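Local structure of amino acid amide racemase (Ochrobactrum anthropi, 6GIO) at residues E92-I97 and L275-G280. The protein is a pyridoxal-5'-phosphate-binding enzyme of the class-III aminotransferase family, named as an amino acid amide racemase, and assembles from two copies of one chain. Sequence-based numbering, arbitrary orientation.
Sequences EDLLRI and LSAVVG
Helix 85-97, through its segment 92-97, lies over strand 276-281 with local axes 9.9 Å apart and inclined at 52°. The CA atoms of Leu95 and Val279 are the nearest across the two segments, 7.5 Å apart. This is helix-on-sheet packing in the PLP-binding domain of a class-III aminotransferase-type fold: the strand runs antiparallel between strands 104-109 and 262-265 of the mixed seven-stranded sheet. No hydrogen bond crosses the interface; it buries 154 Å², both sides summed, and its closest contacts are three apolar pairs. Ala277 and Val279, two positions apart, both direct CB toward the helix, whereas Val278 points away, and its side chain touches Ala115 of helix 112-127. Leu94 aims at the strand and spans both residues: its CB comes only loosely to Val279 CG2, at 4.4 Å, while CD1 extends to Ala277 CB, at 4.0 Å. Leu95 leaves the helix at its flank, and CG, anti to the carbonyl carbon (chi1 -67°), carries CD2 obliquely across Val279. Leu310 of helix 300-315 also packs on Leu94, and Val14 of the second subunit on Leu95, which places the contact near the dimer interface. The two Val279 methyls thus serve different leucines: CG2 faces Leu94 CB, and CG1, anti to the backbone N (chi1 175°), sits 3.8 Å from Leu95 CD2.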
loop_
_atom_site.group_PDB
_atom_site.type_symbol
_atom_site.label_atom_id
_atom_site.label_comp_id
_atom_site.label_asym_id
_atom_site.label_seq_id
_atom_site.Cartn_x
_atom_site.Cartn_y
_atom_site.Cartn_z
ATOM N N GLU C 92 -5.395 17.441 9.466
ATOM C CA GLU C 92 -5.903 18.385 10.474
ATOM C C GLU C 92 -6.997 17.711 11.299
ATOM O O GLU C 92 -7.010 17.823 12.535
ATOM C CB GLU C 92 -6.455 19.669 9.803
ATOM C CG GLU C 92 -5.403 20.592 9.235
ATOM C CD GLU C 92 -5.953 21.616 8.247
ATOM O OE1 GLU C 92 -7.073 21.451 7.736
ATOM O OE2 GLU C 92 -5.221 22.571 7.921
ATOM N N ASP C 93 -7.910 16.989 10.619
ATOM C CA ASP C 93 -8.960 16.211 11.324
ATOM C C ASP C 93 -8.385 15.186 12.305
ATOM O O ASP C 93 -8.894 15.058 13.442
ATOM C CB ASP C 93 -9.866 15.412 10.391
ATOM C CG ASP C 93 -10.731 16.283 9.492
ATOM O OD1 ASP C 93 -10.834 17.494 9.729
ATOM O OD2 ASP C 93 -11.297 15.739 8.498
ATOM N N LEU C 94 -7.365 14.430 11.861
ATOM C CA LEU C 94 -6.774 13.369 12.701
ATOM C C LEU C 94 -6.037 13.984 13.876
ATOM O O LEU C 94 -6.056 13.429 14.983
ATOM C CB LEU C 94 -5.836 12.509 11.902
ATOM C CG LEU C 94 -6.541 11.540 10.922
ATOM C CD1 LEU C 94 -5.542 10.982 9.920
ATOM C CD2 LEU C 94 -7.196 10.415 11.676
ATOM N N LEU C 95 -5.372 15.100 13.655
ATOM C CA LEU C 95 -4.758 15.820 14.823
ATOM C C LEU C 95 -5.797 16.296 15.824
ATOM O O LEU C 95 -5.625 16.125 17.019
ATOM C CB LEU C 95 -3.888 16.986 14.379
ATOM C CG LEU C 95 -2.657 16.457 13.646
ATOM C CD1 LEU C 95 -1.802 17.570 13.057
ATOM C CD2 LEU C 95 -1.825 15.575 14.539
ATOM N N ARG C 96 -6.888 16.862 15.338
ATOM C CA ARG C 96 -7.949 17.320 16.191
ATOM C C ARG C 96 -8.609 16.175 16.972
ATOM O O ARG C 96 -8.851 16.325 18.144
ATOM C CB ARG C 96 -9.001 18.060 15.335
ATOM C CG ARG C 96 -10.166 18.687 16.095
ATOM C CD ARG C 96 -11.162 19.390 15.153
ATOM N NE ARG C 96 -11.509 18.545 14.003
ATOM C CZ ARG C 96 -12.483 17.629 13.978
ATOM N NH1 ARG C 96 -13.272 17.426 15.038
ATOM N NH2 ARG C 96 -12.675 16.913 12.877
ATOM N N ILE C 97 -8.919 15.041 16.332
ATOM C CA ILE C 97 -9.616 13.971 17.053
ATOM C C ILE C 97 -8.728 13.057 17.906
ATOM O O ILE C 97 -9.222 12.201 18.627
ATOM C CB ILE C 97 -10.494 13.096 16.115
ATOM C CG1 ILE C 97 -9.668 12.179 15.229
ATOM C CG2 ILE C 97 -11.430 13.972 15.307
ATOM C CD1 ILE C 97 -10.470 11.018 14.628
ATOM N N LEU C 275 -6.586 3.377 2.735
ATOM C CA LEU C 275 -5.962 4.525 3.398
ATOM C C LEU C 275 -5.453 4.132 4.795
ATOM O O LEU C 275 -6.184 3.486 5.616
ATOM C CB LEU C 275 -6.996 5.647 3.522
ATOM C CG LEU C 275 -6.714 6.908 4.359
ATOM C CD1 LEU C 275 -5.626 7.730 3.704
ATOM C CD2 LEU C 275 -7.973 7.745 4.460
ATOM N N SER C 276 -4.229 4.571 5.097
ATOM C CA SER C 276 -3.670 4.419 6.438
ATOM C C SER C 276 -3.026 5.732 6.880
ATOM O O SER C 276 -2.833 6.649 6.069
ATOM C CB SER C 276 -2.654 3.284 6.471
ATOM O OG SER C 276 -1.447 3.558 5.722
ATOM N N ALA C 277 -2.691 5.823 8.155
ATOM C CA ALA C 277 -1.989 6.999 8.657
ATOM C C ALA C 277 -1.196 6.711 9.897
ATOM O O ALA C 277 -1.539 5.805 10.646
ATOM C CB ALA C 277 -2.933 8.147 8.904
ATOM N N VAL C 278 -0.157 7.526 10.111
ATOM C CA VAL C 278 0.647 7.501 11.316
ATOM C C VAL C 278 0.654 8.916 11.902
ATOM O O VAL C 278 0.974 9.913 11.228
ATOM C CB VAL C 278 2.094 7.054 11.039
ATOM C CG1 VAL C 278 2.939 7.095 12.302
ATOM C CG2 VAL C 278 2.126 5.640 10.472
ATOM N N VAL C 279 0.268 9.019 13.156
ATOM C CA VAL C 279 0.272 10.332 13.850
ATOM C C VAL C 279 1.354 10.203 14.880
ATOM O O VAL C 279 1.364 9.231 15.613
ATOM C CB VAL C 279 -1.084 10.645 14.537
ATOM C CG1 VAL C 279 -1.023 11.933 15.338
ATOM C CG2 VAL C 279 -2.152 10.768 13.482
ATOM N N GLY C 280 2.305 11.126 14.876
ATOM C CA GLY C 280 3.442 11.014 15.733
ATOM C C GLY C 280 3.995 12.374 16.098
ATOM O O GLY C 280 3.508 13.374 15.605
#